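Local atomic coordinates of O-ureido-L-serine synthase (Streptomyces lavendulae, PDB entry 3X44), a protein that catalyses the pyridoxal-phosphate-dependent addition of hydroxyurea to O-acetyl-L-serine, giving O-ureido-L-serine on the route to the antibiotic D-cycloserine. Residues V17-M22 / A268-A273; K57-P62 / G136-R141; S71-I76 / E295-T300; G180-V185 / R233-D238. The protein carries 1 engineered substitution. One frame throughout, in Å; residues are numbered along the deposited sequence.

Contact 1. Residues V17-M22 / A268-A273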
loop_
_atom_site.group_PDB
_atom_site.type_symbol
_atom_site.label_atom_id
_atom_site.label_comp_id
_atom_site.label_asym_id
_atom_site.label_seq_id
_atom_site.Cartn_x
_atom_site.Cartn_y
_atom_site.Cartn_z
ATOM N N VAL A 17 11.733 -8.368 3.910
ATOM C CA VAL A 17 11.913 -9.393 2.894
ATOM C C VAL A 17 12.690 -10.601 3.407
ATOM O O VAL A 17 13.539 -10.493 4.298
ATOM C CB VAL A 17 12.646 -8.812 1.649
ATOM C CG1 VAL A 17 12.342 -7.325 1.516
ATOM C CG2 VAL A 17 14.156 -9.021 1.770
ATOM N N ARG A 18 12.405 -11.752 2.816
ATOM C CA ARG A 18 13.065 -12.985 3.208
ATOM C C ARG A 18 14.405 -13.146 2.501
ATOM O O ARG A 18 14.536 -12.809 1.324
ATOM C CB ARG A 18 12.156 -14.168 2.859
ATOM C CG ARG A 18 12.634 -15.525 3.328
ATOM C CD ARG A 18 11.558 -16.569 3.069
ATOM N NE ARG A 18 11.999 -17.921 3.398
ATOM C CZ ARG A 18 12.892 -18.609 2.690
ATOM N NH1 ARG A 18 13.444 -18.075 1.610
ATOM N NH2 ARG A 18 13.236 -19.834 3.067
ATOM N N LEU A 19 15.410 -13.636 3.222
ATOM C CA LEU A 19 16.703 -13.887 2.598
ATOM C C LEU A 19 16.493 -15.211 1.851
ATOM O O LEU A 19 15.919 -16.160 2.392
ATOM C CB LEU A 19 17.811 -14.023 3.655
ATOM C CG LEU A 19 18.162 -12.741 4.427
ATOM C CD1 LEU A 19 19.496 -12.906 5.162
ATOM C CD2 LEU A 19 18.240 -11.565 3.460
ATOM N N GLN A 20 16.951 -15.263 0.606
ATOM C CA GLN A 20 16.767 -16.441 -0.229
ATOM C C GLN A 20 17.829 -17.536 -0.170
ATOM O O GLN A 20 17.510 -18.705 -0.389
ATOM C CB GLN A 20 16.579 -15.995 -1.678
ATOM C CG GLN A 20 15.239 -15.329 -1.933
ATOM C CD GLN A 20 14.112 -16.338 -2.056
ATOM O OE1 GLN A 20 13.952 -17.218 -1.205
ATOM N NE2 GLN A 20 13.324 -16.217 -3.114
ATOM N N ARG A 21 19.079 -17.185 0.112
ATOM C CA ARG A 21 20.115 -18.210 0.166
ATOM C C ARG A 21 21.103 -18.139 1.329
ATOM O O ARG A 21 21.825 -19.094 1.577
ATOM C CB ARG A 21 20.894 -18.236 -1.154
ATOM C CG ARG A 21 21.289 -16.868 -1.689
ATOM C CD ARG A 21 21.947 -16.975 -3.064
ATOM N NE ARG A 21 20.978 -17.294 -4.114
ATOM C CZ ARG A 21 20.133 -16.418 -4.647
ATOM N NH1 ARG A 21 20.130 -15.158 -4.231
ATOM N NH2 ARG A 21 19.288 -16.801 -5.597
ATOM N N MET A 22 21.129 -17.028 2.057
ATOM C CA MET A 22 22.073 -16.887 3.157
ATOM C C MET A 22 21.702 -17.622 4.443
ATOM O O MET A 22 22.576 -17.966 5.243
ATOM C CB MET A 22 22.291 -15.405 3.465
ATOM C CG MET A 22 23.289 -14.733 2.549
ATOM S SD MET A 22 23.411 -12.977 2.893
ATOM C CE MET A 22 24.324 -12.984 4.431
ATOM N N ALA A 268 25.832 -6.553 10.747
ATOM C CA ALA A 268 25.983 -7.054 12.109
ATOM C C ALA A 268 24.757 -7.839 12.556
ATOM O O ALA A 268 24.876 -8.986 12.984
ATOM C CB ALA A 268 26.247 -5.891 13.075
ATOM N N THR A 269 23.579 -7.222 12.450
ATOM C CA THR A 269 22.331 -7.866 12.857
ATOM C C THR A 269 22.096 -9.170 12.096
ATOM O O THR A 269 21.747 -10.188 12.690
ATOM C CB THR A 269 21.116 -6.933 12.653
ATOM O OG1 THR A 269 21.014 -6.572 11.272
ATOM C CG2 THR A 269 21.268 -5.668 13.488
ATOM N N VAL A 270 22.293 -9.141 10.783
ATOM C CA VAL A 270 22.116 -10.343 9.984
ATOM C C VAL A 270 23.079 -11.435 10.447
ATOM O O VAL A 270 22.687 -12.599 10.583
ATOM C CB VAL A 270 22.362 -10.060 8.500
ATOM C CG1 VAL A 270 22.345 -11.371 7.700
ATOM C CG2 VAL A 270 21.304 -9.097 7.988
ATOM N N ALA A 271 24.337 -11.050 10.677
ATOM C CA ALA A 271 25.378 -11.969 11.130
ATOM C C ALA A 271 24.937 -12.650 12.420
ATOM O O ALA A 271 25.014 -13.872 12.560
ATOM C CB ALA A 271 26.687 -11.209 11.360
ATOM N N THR A 272 24.458 -11.846 13.360
ATOM C CA THR A 272 23.995 -12.373 14.631
ATOM C C THR A 272 22.848 -13.346 14.397
ATOM O O THR A 272 22.837 -14.449 14.948
ATOM C CB THR A 272 23.514 -11.242 15.551
ATOM O OG1 THR A 272 24.656 -10.552 16.079
ATOM C CG2 THR A 272 22.681 -11.800 16.702
ATOM N N ALA A 273 21.887 -12.930 13.574
ATOM C CA ALA A 273 20.727 -13.757 13.265
ATOM C C ALA A 273 21.140 -15.089 12.642
ATOM O O ALA A 273 20.569 -16.140 12.961
ATOM C CB ALA A 273 19.792 -13.009 12.318
#
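In the large mixed sheet of this fold, strand 16-18, outermost in the sheet within this chain, runs out into a loop, and L19 and M22 from that stretch both meet V270 on helix 264-278. A single methyl carries the whole meeting. V270 CG1 lies 4.1 Å from L19 CD1, the two side chains reaching for each other tip to tip, and also 4.1 Å from M22 CE, whose chain crosses the valine at about a right angle. With V270 CG1 anti to the backbone N (chi1 173°), the methyl is sent out from the helix to meet both partners. On the other side, M22 is extended as far as its sulfur and bends at the last torsion (chi3 74°), which brings CE to V270. The joint is light: 80 Å² is buried in all and the closest CA atoms, of M22 and V270, remain 9.5 Å apart. Helix 244-257 fills in beside it, with L254 on V270 and R253 and E257 on M22. The loop itself is held by E258, whose carboxylate accepts the backbone N-H groups of Q20, R21 and M22, while R21 also reaches A84 O of a neighbouring subunit. The contact thus ties a helix to the chain leaving the outer strand, within a mixed sheet covered by helices, the layered alpha/beta build of the larger domain in fold-type II pyridoxal-phosphate enzymes.

Contact 2. Residues K57-P62 / G136-R141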
loop_
_atom_site.group_PDB
_atom_site.type_symbol
_atom_site.label_atom_id
_atom_site.label_comp_id
_atom_site.label_asym_id
_atom_site.label_seq_id
_atom_site.Cartn_x
_atom_site.Cartn_y
_atom_site.Cartn_z
ATOM N N LYS A 57 4.682 20.986 20.895
ATOM C CA LYS A 57 4.988 21.492 22.223
ATOM C C LYS A 57 5.373 22.963 22.158
ATOM O O LYS A 57 5.728 23.563 23.171
ATOM C CB LYS A 57 6.120 20.677 22.846
ATOM C CG LYS A 57 5.636 19.441 23.591
ATOM C CD LYS A 57 6.485 18.218 23.272
ATOM C CE LYS A 57 5.921 16.976 23.948
ATOM N NZ LYS A 57 6.980 16.134 24.564
ATOM N N GLY A 58 5.292 23.536 20.959
ATOM C CA GLY A 58 5.623 24.936 20.765
ATOM C C GLY A 58 7.090 25.267 20.960
ATOM O O GLY A 58 7.436 26.421 21.222
ATOM N N LEU A 59 7.951 24.259 20.825
ATOM C CA LEU A 59 9.393 24.433 20.984
ATOM C C LEU A 59 10.098 24.740 19.666
ATOM O O LEU A 59 11.280 25.086 19.655
ATOM C CB LEU A 59 10.017 23.175 21.590
ATOM C CG LEU A 59 9.616 22.789 23.014
ATOM C CD1 LEU A 59 10.161 21.407 23.335
ATOM C CD2 LEU A 59 10.154 23.822 24.001
ATOM N N LEU A 60 9.380 24.602 18.556
ATOM C CA LEU A 60 9.964 24.858 17.244
ATOM C C LEU A 60 9.097 25.780 16.408
ATOM O O LEU A 60 7.884 25.608 16.331
ATOM C CB LEU A 60 10.175 23.546 16.481
ATOM C CG LEU A 60 11.514 22.817 16.642
ATOM C CD1 LEU A 60 11.539 21.615 15.698
ATOM C CD2 LEU A 60 12.675 23.751 16.338
ATOM N N LYS A 61 9.731 26.759 15.779
ATOM C CA LYS A 61 9.027 27.712 14.936
ATOM C C LYS A 61 9.825 27.852 13.648
ATOM O O LYS A 61 11.028 27.614 13.631
ATOM C CB LYS A 61 8.902 29.064 15.663
ATOM C CG LYS A 61 9.269 30.292 14.837
ATOM C CD LYS A 61 9.260 31.557 15.688
ATOM C CE LYS A 61 10.677 32.051 15.983
ATOM N NZ LYS A 61 11.195 31.535 17.286
ATOM N N PRO A 62 9.159 28.220 12.544
ATOM C CA PRO A 62 9.864 28.375 11.265
ATOM C C PRO A 62 11.117 29.242 11.381
ATOM O O PRO A 62 11.091 30.316 11.989
ATOM C CB PRO A 62 8.817 28.993 10.331
ATOM C CG PRO A 62 7.646 29.351 11.194
ATOM C CD PRO A 62 7.719 28.496 12.421
ATOM N N GLY A 136 20.871 29.419 21.636
ATOM C CA GLY A 136 19.449 29.160 21.809
ATOM C C GLY A 136 18.823 28.129 20.882
ATOM O O GLY A 136 17.598 28.006 20.818
ATOM N N TRP A 137 19.657 27.382 20.167
ATOM C CA TRP A 137 19.166 26.368 19.239
ATOM C C TRP A 137 18.427 25.249 19.955
ATOM O O TRP A 137 18.659 24.999 21.138
ATOM C CB TRP A 137 20.334 25.781 18.455
ATOM C CG TRP A 137 21.130 26.805 17.735
ATOM C CD1 TRP A 137 20.721 28.058 17.362
ATOM C CD2 TRP A 137 22.470 26.659 17.254
ATOM N NE1 TRP A 137 21.727 28.697 16.674
ATOM C CE2 TRP A 137 22.810 27.861 16.593
ATOM C CE3 TRP A 137 23.416 25.627 17.315
ATOM C CZ2 TRP A 137 24.058 28.059 15.997
ATOM C CZ3 TRP A 137 24.657 25.826 16.721
ATOM C CH2 TRP A 137 24.965 27.034 16.070
ATOM N N PHE A 138 17.531 24.579 19.236
ATOM C CA PHE A 138 16.760 23.474 19.803
ATOM C C PHE A 138 17.619 22.217 19.778
ATOM O O PHE A 138 18.307 21.953 18.793
ATOM C CB PHE A 138 15.480 23.256 18.986
ATOM C CG PHE A 138 14.731 21.998 19.339
ATOM C CD1 PHE A 138 13.952 21.933 20.493
ATOM C CD2 PHE A 138 14.801 20.877 18.516
ATOM C CE1 PHE A 138 13.254 20.768 20.821
ATOM C CE2 PHE A 138 14.110 19.713 18.834
ATOM C CZ PHE A 138 13.335 19.658 19.988
ATOM N N ARG A 139 17.593 21.457 20.869
ATOM C CA ARG A 139 18.361 20.221 20.961
ATOM C C ARG A 139 17.421 19.038 20.762
ATOM O O ARG A 139 16.421 18.912 21.465
ATOM C CB ARG A 139 19.031 20.098 22.336
ATOM C CG ARG A 139 20.182 21.058 22.580
ATOM C CD ARG A 139 21.508 20.473 22.118
ATOM N NE ARG A 139 21.822 19.213 22.790
ATOM C CZ ARG A 139 21.815 18.027 22.191
ATOM N NH1 ARG A 139 21.510 17.935 20.902
ATOM N NH2 ARG A 139 22.112 16.935 22.880
ATOM N N ALA A 140 17.734 18.173 19.805
ATOM C CA ALA A 140 16.897 17.008 19.566
ATOM C C ALA A 140 17.038 16.012 20.722
ATOM O O ALA A 140 16.100 15.284 21.033
ATOM C CB ALA A 140 17.280 16.344 18.240
ATOM N N ARG A 141 18.206 16.003 21.361
ATOM C CA ARG A 141 18.494 15.088 22.477
ATOM C C ARG A 141 18.042 13.677 22.148
ATOM O O ARG A 141 17.289 13.071 22.906
ATOM C CB ARG A 141 17.793 15.553 23.760
ATOM C CG ARG A 141 17.943 17.024 24.048
ATOM C CD ARG A 141 17.759 17.320 25.531
ATOM N NE ARG A 141 18.294 18.638 25.868
ATOM C CZ ARG A 141 19.562 18.876 26.198
ATOM N NH1 ARG A 141 20.442 17.882 26.244
ATOM N NH2 ARG A 141 19.956 20.112 26.473
#
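The ring of F138 is overlapped on one face by L60, whose CG stands 4.2 Å above the ring plane and toward its rim. The methyl L60 CD2 works further back, 3.9 Å from F138 CB, so the leucine spans the root of the ring. L59 takes a different approach: its CD1 comes in at the ring edge, near the plane, 4.0 Å from F138 CE1. Both leucines cross the phenylalanine at about a right angle, and the ring reaches them because F138 CG stands anti to the backbone N (chi1 170°). F138 belongs to strand 138-139, outermost within this chain in the four-stranded parallel sheet, and exchanges backbone bonds with T65 and V67 of strand 65-70. The leucines come from the link between helix 43-56 and that same strand. G58, with positive phi, closes the helix in a Schellman motif and turns the chain toward L59 and L60. V50 and A54 of the helix also touch F138, and A54 touches L60. L60 is buried, L59 exposed and F138 in between, which places this hydrophobic patch at the margin of the domain. Next along the strand, R139 forms salt bridges to D129 and E68.

Contact 3. Residues S71-I76 / E295-T300. With PUS ((E)-O-(carbamoylamino)-N-({3-hydroxy-2-methyl-5-[(phosphonooxy)methyl]pyridin-4-yl}methylidene)-L-serine), chain C.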
loop_
_atom_site.group_PDB
_atom_site.type_symbol
_atom_site.label_atom_id
_atom_site.label_comp_id
_atom_site.label_asym_id
_atom_site.label_seq_id
_atom_site.Cartn_x
_atom_site.Cartn_y
_atom_site.Cartn_z
ATOM N N SER A 71 26.001 10.196 14.799
ATOM C CA SER A 71 27.019 9.323 14.210
ATOM C C SER A 71 26.865 9.444 12.694
ATOM O O SER A 71 27.582 8.792 11.930
ATOM C CB SER A 71 26.823 7.857 14.635
ATOM O OG SER A 71 25.561 7.346 14.232
ATOM N N GLY A 72 25.915 10.272 12.267
ATOM C CA GLY A 72 25.699 10.473 10.840
ATOM C C GLY A 72 24.260 10.457 10.341
ATOM O O GLY A 72 23.741 11.474 9.895
ATOM N N ASN A 73 23.609 9.303 10.421
ATOM C CA ASN A 73 22.238 9.162 9.936
ATOM C C ASN A 73 21.240 10.133 10.552
ATOM O O ASN A 73 20.404 10.700 9.849
ATOM C CB ASN A 73 21.759 7.716 10.120
ATOM C CG ASN A 73 22.315 6.777 9.052
ATOM O OD1 ASN A 73 22.544 7.188 7.916
ATOM N ND2 ASN A 73 22.528 5.513 9.415
ATOM N N VAL A 74 21.308 10.352 11.855
ATOM C CA VAL A 74 20.355 11.288 12.430
ATOM C C VAL A 74 20.624 12.685 11.873
ATOM O O VAL A 74 19.695 13.445 11.614
ATOM C CB VAL A 74 20.417 11.277 13.966
ATOM C CG1 VAL A 74 19.784 12.534 14.532
ATOM C CG2 VAL A 74 19.664 10.054 14.478
ATOM N N GLY A 75 21.896 13.011 11.670
ATOM C CA GLY A 75 22.242 14.304 11.103
ATOM C C GLY A 75 21.669 14.434 9.698
ATOM O O GLY A 75 21.125 15.474 9.332
ATOM N N ILE A 76 21.785 13.371 8.907
ATOM C CA ILE A 76 21.265 13.371 7.547
ATOM C C ILE A 76 19.745 13.569 7.551
ATOM O O ILE A 76 19.213 14.407 6.822
ATOM C CB ILE A 76 21.605 12.043 6.825
ATOM C CG1 ILE A 76 23.102 11.983 6.536
ATOM C CG2 ILE A 76 20.837 11.934 5.521
ATOM C CD1 ILE A 76 23.601 10.597 6.144
ATOM N N GLU A 295 25.283 2.572 0.551
ATOM C CA GLU A 295 25.858 3.650 -0.258
ATOM C C GLU A 295 26.595 4.771 0.487
ATOM O O GLU A 295 27.296 5.566 -0.136
ATOM C CB GLU A 295 24.787 4.259 -1.172
ATOM C CG GLU A 295 25.296 4.554 -2.594
ATOM C CD GLU A 295 24.178 4.777 -3.607
ATOM O OE1 GLU A 295 24.399 5.528 -4.579
ATOM O OE2 GLU A 295 23.079 4.203 -3.436
ATOM N N ARG A 296 26.442 4.865 1.805
ATOM C CA ARG A 296 27.180 5.903 2.525
ATOM C C ARG A 296 28.403 5.292 3.208
ATOM O O ARG A 296 28.950 5.850 4.159
ATOM C CB ARG A 296 26.285 6.640 3.547
ATOM C CG ARG A 296 25.429 5.781 4.475
ATOM C CD ARG A 296 24.230 6.577 4.990
ATOM N NE ARG A 296 23.395 7.078 3.895
ATOM C CZ ARG A 296 22.134 7.495 4.030
ATOM N NH1 ARG A 296 21.537 7.478 5.219
ATOM N NH2 ARG A 296 21.463 7.924 2.964
ATOM N N TYR A 297 28.846 4.150 2.683
ATOM C CA TYR A 297 29.990 3.429 3.225
ATOM C C TYR A 297 31.046 3.125 2.165
ATOM O O TYR A 297 31.982 2.363 2.409
ATOM C CB TYR A 297 29.514 2.119 3.860
ATOM C CG TYR A 297 28.565 2.333 5.014
ATOM C CD1 TYR A 297 29.039 2.385 6.325
ATOM C CD2 TYR A 297 27.201 2.511 4.794
ATOM C CE1 TYR A 297 28.179 2.614 7.390
ATOM C CE2 TYR A 297 26.337 2.740 5.847
ATOM C CZ TYR A 297 26.827 2.791 7.148
ATOM O OH TYR A 297 25.964 3.012 8.200
ATOM N N LEU A 298 30.893 3.729 0.989
ATOM C CA LEU A 298 31.828 3.519 -0.103
ATOM C C LEU A 298 33.268 3.792 0.313
ATOM O O LEU A 298 34.193 3.139 -0.167
ATOM C CB LEU A 298 31.480 4.428 -1.285
ATOM C CG LEU A 298 30.269 4.103 -2.160
ATOM C CD1 LEU A 298 30.525 4.634 -3.559
ATOM C CD2 LEU A 298 30.019 2.614 -2.195
ATOM N N SER A 299 33.446 4.764 1.203
ATOM C CA SER A 299 34.764 5.161 1.678
ATOM C C SER A 299 35.187 4.454 2.955
ATOM O O SER A 299 36.207 4.799 3.542
ATOM C CB SER A 299 34.789 6.666 1.935
ATOM O OG SER A 299 34.093 6.978 3.135
ATOM N N THR A 300 34.410 3.476 3.392
ATOM C CA THR A 300 34.733 2.760 4.619
ATOM C C THR A 300 35.392 1.416 4.331
ATOM O O THR A 300 35.538 1.023 3.174
ATOM C CB THR A 300 33.472 2.529 5.450
ATOM O OG1 THR A 300 32.656 1.537 4.813
ATOM C CG2 THR A 300 32.678 3.838 5.579
HETATM N N PUS C . 22.232 6.350 14.535
HETATM C CA PUS C . 22.077 7.582 15.409
HETATM C CB PUS C . 22.766 7.388 16.806
HETATM O OG PUS C . 24.227 7.107 16.624
HETATM N ND PUS C . 24.999 7.631 17.728
HETATM C CE PUS C . 25.789 6.800 18.445
HETATM N NZ2 PUS C . 25.577 5.472 18.415
HETATM O OZ1 PUS C . 26.673 7.242 19.106
HETATM C C PUS C . 22.713 8.787 14.682
HETATM O O PUS C . 22.856 8.747 13.492
HETATM O OT PUS C . 23.061 9.762 15.305
HETATM C C2 PUS C . 22.842 2.695 12.075
HETATM C C3 PUS C . 22.556 3.959 12.778
HETATM C C4 PUS C . 21.935 3.905 14.107
HETATM C C5 PUS C . 21.595 2.596 14.676
HETATM C C6 PUS C . 21.909 1.391 13.892
HETATM C C2A PUS C . 23.515 2.709 10.731
HETATM C C4A PUS C . 21.793 5.151 14.953
HETATM C C5A PUS C . 20.941 2.469 16.044
HETATM N N1 PUS C . 22.510 1.489 12.656
HETATM O O3 PUS C . 22.806 5.139 12.179
HETATM O O1P PUS C . 19.525 4.691 17.579
HETATM O O2P PUS C . 17.565 3.415 17.237
HETATM O O3P PUS C . 19.417 2.451 18.373
HETATM O O4P PUS C . 19.535 2.883 15.987
HETATM P P PUS C . 19.015 3.363 17.301
#
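The substrate-binding asparagine loop of the cysteine synthase family, 71-74, meets segment 295-300 where N73 faces R296. R296 NH1 donates to N73 OD1 over 2.9 Å with an angle of 154° at the hydrogen. The oxygen lies close to the guanidinium plane, whereas the donor is tilted 34° from the amide carbonyl plane. I76 CD1 covers one face of the guanidinium, 3.9 Å from R296 NH1. With its oxygen occupied, N73 has its amide rotation set, and ND2 is turned to PUS O3 at 2.8 Å; the same nitrogen also bonds to D292. R296 in turn is steadied through NH2 by G39 O and by a salt bridge to E295 of a neighbouring subunit. Y297 OH, bonded to D292 and R101, comes within 3.5 Å of the ligand methyl PUS C2A. Around the amino acid part, S71 OG donates to PUS OG at 2.7 Å. The carboxylate is taken by two backbone amides, S71 N to PUS OT at 3.0 Å and V74 N to PUS O at 2.8 Å. A43, engineered in place of the cofactor-bearing lysine, lies next to N73. A carboxylate held at the start of a helix, beside the cofactor ring, typifies the fold-type II active site.

Contact 4. Residues G180-V185 / R233-D238. With PUS ((E)-O-(carbamoylamino)-N-({3-hydroxy-2-methyl-5-[(phosphonooxy)methyl]pyridin-4-yl}methylidene)-L-serine), chain C.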
loop_
_atom_site.group_PDB
_atom_site.type_symbol
_atom_site.label_atom_id
_atom_site.label_comp_id
_atom_site.label_asym_id
_atom_site.label_seq_id
_atom_site.Cartn_x
_atom_site.Cartn_y
_atom_site.Cartn_z
ATOM N N GLY A 180 16.604 3.555 20.746
ATOM C CA GLY A 180 15.211 3.883 20.489
ATOM C C GLY A 180 14.486 2.778 19.732
ATOM O O GLY A 180 13.309 2.505 19.986
ATOM N N THR A 181 15.182 2.145 18.792
ATOM C CA THR A 181 14.583 1.077 18.001
ATOM C C THR A 181 14.325 -0.122 18.893
ATOM O O THR A 181 13.227 -0.647 18.935
ATOM C CB THR A 181 15.509 0.652 16.835
ATOM O OG1 THR A 181 15.570 1.706 15.867
ATOM C CG2 THR A 181 14.983 -0.598 16.157
ATOM N N LEU A 182 15.362 -0.540 19.606
ATOM C CA LEU A 182 15.280 -1.678 20.513
ATOM C C LEU A 182 14.252 -1.498 21.626
ATOM O O LEU A 182 13.552 -2.440 21.992
ATOM C CB LEU A 182 16.657 -1.933 21.123
ATOM C CG LEU A 182 16.714 -2.824 22.359
ATOM C CD1 LEU A 182 16.444 -4.255 21.943
ATOM C CD2 LEU A 182 18.093 -2.688 23.027
ATOM N N THR A 183 14.161 -0.291 22.172
ATOM C CA THR A 183 13.206 -0.038 23.247
ATOM C C THR A 183 11.770 0.069 22.738
ATOM O O THR A 183 10.859 -0.549 23.297
ATOM C CB THR A 183 13.581 1.240 24.026
ATOM O OG1 THR A 183 14.840 1.038 24.676
ATOM C CG2 THR A 183 12.518 1.557 25.085
ATOM N N GLY A 184 11.573 0.843 21.671
ATOM C CA GLY A 184 10.240 1.011 21.107
ATOM C C GLY A 184 9.643 -0.288 20.596
ATOM O O GLY A 184 8.499 -0.630 20.919
ATOM N N VAL A 185 10.409 -1.023 19.796
ATOM C CA VAL A 185 9.916 -2.286 19.267
ATOM C C VAL A 185 9.862 -3.345 20.369
ATOM O O VAL A 185 8.887 -4.089 20.481
ATOM C CB VAL A 185 10.799 -2.799 18.120
ATOM C CG1 VAL A 185 10.258 -4.132 17.613
ATOM C CG2 VAL A 185 10.813 -1.790 16.981
ATOM N N ARG A 233 16.101 -1.478 29.526
ATOM C CA ARG A 233 16.855 -2.713 29.564
ATOM C C ARG A 233 16.004 -3.971 29.711
ATOM O O ARG A 233 16.400 -5.049 29.256
ATOM C CB ARG A 233 17.877 -2.622 30.702
ATOM C CG ARG A 233 18.197 -3.920 31.381
ATOM C CD ARG A 233 19.634 -3.925 31.816
ATOM N NE ARG A 233 20.424 -4.874 31.042
ATOM C CZ ARG A 233 21.749 -4.955 31.094
ATOM N NH1 ARG A 233 22.436 -4.140 31.888
ATOM N NH2 ARG A 233 22.382 -5.855 30.357
ATOM N N SER A 234 14.831 -3.828 30.321
ATOM C CA SER A 234 13.946 -4.964 30.548
ATOM C C SER A 234 13.389 -5.665 29.301
ATOM O O SER A 234 12.891 -6.786 29.400
ATOM C CB SER A 234 12.788 -4.546 31.462
ATOM O OG SER A 234 11.944 -3.604 30.830
ATOM N N VAL A 235 13.477 -5.034 28.132
ATOM C CA VAL A 235 12.952 -5.667 26.918
ATOM C C VAL A 235 13.920 -6.667 26.290
ATOM O O VAL A 235 13.548 -7.415 25.385
ATOM C CB VAL A 235 12.577 -4.621 25.840
ATOM C CG1 VAL A 235 11.618 -3.600 26.419
ATOM C CG2 VAL A 235 13.836 -3.953 25.306
ATOM N N ILE A 236 15.156 -6.687 26.775
ATOM C CA ILE A 236 16.172 -7.583 26.238
ATOM C C ILE A 236 16.194 -8.990 26.847
ATOM O O ILE A 236 16.244 -9.149 28.063
ATOM C CB ILE A 236 17.577 -6.971 26.409
ATOM C CG1 ILE A 236 17.615 -5.573 25.779
ATOM C CG2 ILE A 236 18.628 -7.892 25.786
ATOM C CD1 ILE A 236 18.895 -4.823 26.046
ATOM N N ASP A 237 16.160 -10.003 25.984
ATOM C CA ASP A 237 16.217 -11.399 26.414
ATOM C C ASP A 237 17.625 -11.920 26.167
ATOM O O ASP A 237 18.156 -12.697 26.954
ATOM C CB ASP A 237 15.229 -12.257 25.625
ATOM C CG ASP A 237 13.804 -11.797 25.793
ATOM O OD1 ASP A 237 13.167 -11.467 24.770
ATOM O OD2 ASP A 237 13.324 -11.765 26.949
ATOM N N ASP A 238 18.229 -11.480 25.066
ATOM C CA ASP A 238 19.578 -11.900 24.719
ATOM C C ASP A 238 20.475 -10.716 24.395
ATOM O O ASP A 238 20.231 -9.989 23.429
ATOM C CB ASP A 238 19.551 -12.844 23.513
ATOM C CG ASP A 238 18.809 -14.126 23.796
ATOM O OD1 ASP A 238 19.169 -14.810 24.771
ATOM O OD2 ASP A 238 17.864 -14.450 23.046
HETATM N N PUS C . 22.232 6.350 14.535
HETATM C CA PUS C . 22.077 7.582 15.409
HETATM C CB PUS C . 22.766 7.388 16.806
HETATM O OG PUS C . 24.227 7.107 16.624
HETATM N ND PUS C . 24.999 7.631 17.728
HETATM C CE PUS C . 25.789 6.800 18.445
HETATM N NZ2 PUS C . 25.577 5.472 18.415
HETATM O OZ1 PUS C . 26.673 7.242 19.106
HETATM C C PUS C . 22.713 8.787 14.682
HETATM O O PUS C . 22.856 8.747 13.492
HETATM O OT PUS C . 23.061 9.762 15.305
HETATM C C2 PUS C . 22.842 2.695 12.075
HETATM C C3 PUS C . 22.556 3.959 12.778
HETATM C C4 PUS C . 21.935 3.905 14.107
HETATM C C5 PUS C . 21.595 2.596 14.676
HETATM C C6 PUS C . 21.909 1.391 13.892
HETATM C C2A PUS C . 23.515 2.709 10.731
HETATM C C4A PUS C . 21.793 5.151 14.953
HETATM C C5A PUS C . 20.941 2.469 16.044
HETATM N N1 PUS C . 22.510 1.489 12.656
HETATM O O3 PUS C . 22.806 5.139 12.179
HETATM O O1P PUS C . 19.525 4.691 17.579
HETATM O O2P PUS C . 17.565 3.415 17.237
HETATM O O3P PUS C . 19.417 2.451 18.373
HETATM O O4P PUS C . 19.535 2.883 15.987
HETATM P P PUS C . 19.015 3.363 17.301
#
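L182 packs closest against I236 through its side chain and against V235 through its backbone oxygen, whereas S234 and D237 of segment 233-238 are exposed. L182 CD2 lies 3.8 Å from I236 CD1, the two side chains crossing at about a right angle. V235 CG2 rests 3.7 Å from L182 O and, more loosely, 4.3 Å from L182 CD1. The leucine branch is directed here because its CG is anti to the backbone N (chi1 164°); V198 and A200 of strand 197-203 line it as well. L182 sits in helix 180-192, which starts at the glycine- and threonine-rich loop that binds the cofactor phosphate: T181 N and T181 OG1 both donate to PUS O2P, over 3.1 and 3.0 Å. The phosphate therefore meets the helix start, where the dipole would probably favour it. Packing thins beyond L182, with V235 CG1 still 4.4 Å from T183 O. T183 OG1 is engaged by T179 O and D232 N instead. On the solvent side S234 bonds to D232 and R190, while D238 leads into strand 238-242.

Overall arrangement
Contacts 3 and 4 both touch the ligand, on opposite sides of the chain's centre with their own centres about 24 Å apart: the 71-76 helix start holds the amino acid part, the 180-185 helix start the phosphate. Contact 2 lies farthest from the chain's centre, on the side opposite contact 1, their centres about 39 Å apart. Contact 1 joins the loop that follows strand 16-18 to helix 264-278; contact 2 lies at the border of the four-stranded sheet. Along the chain contact 2 closes before contact 4 opens, and contacts 1 and 3 interlock: 268-273 comes back to 17-22 and, later, 295-300 to 71-76. The ligand lies between the two halves of the fold.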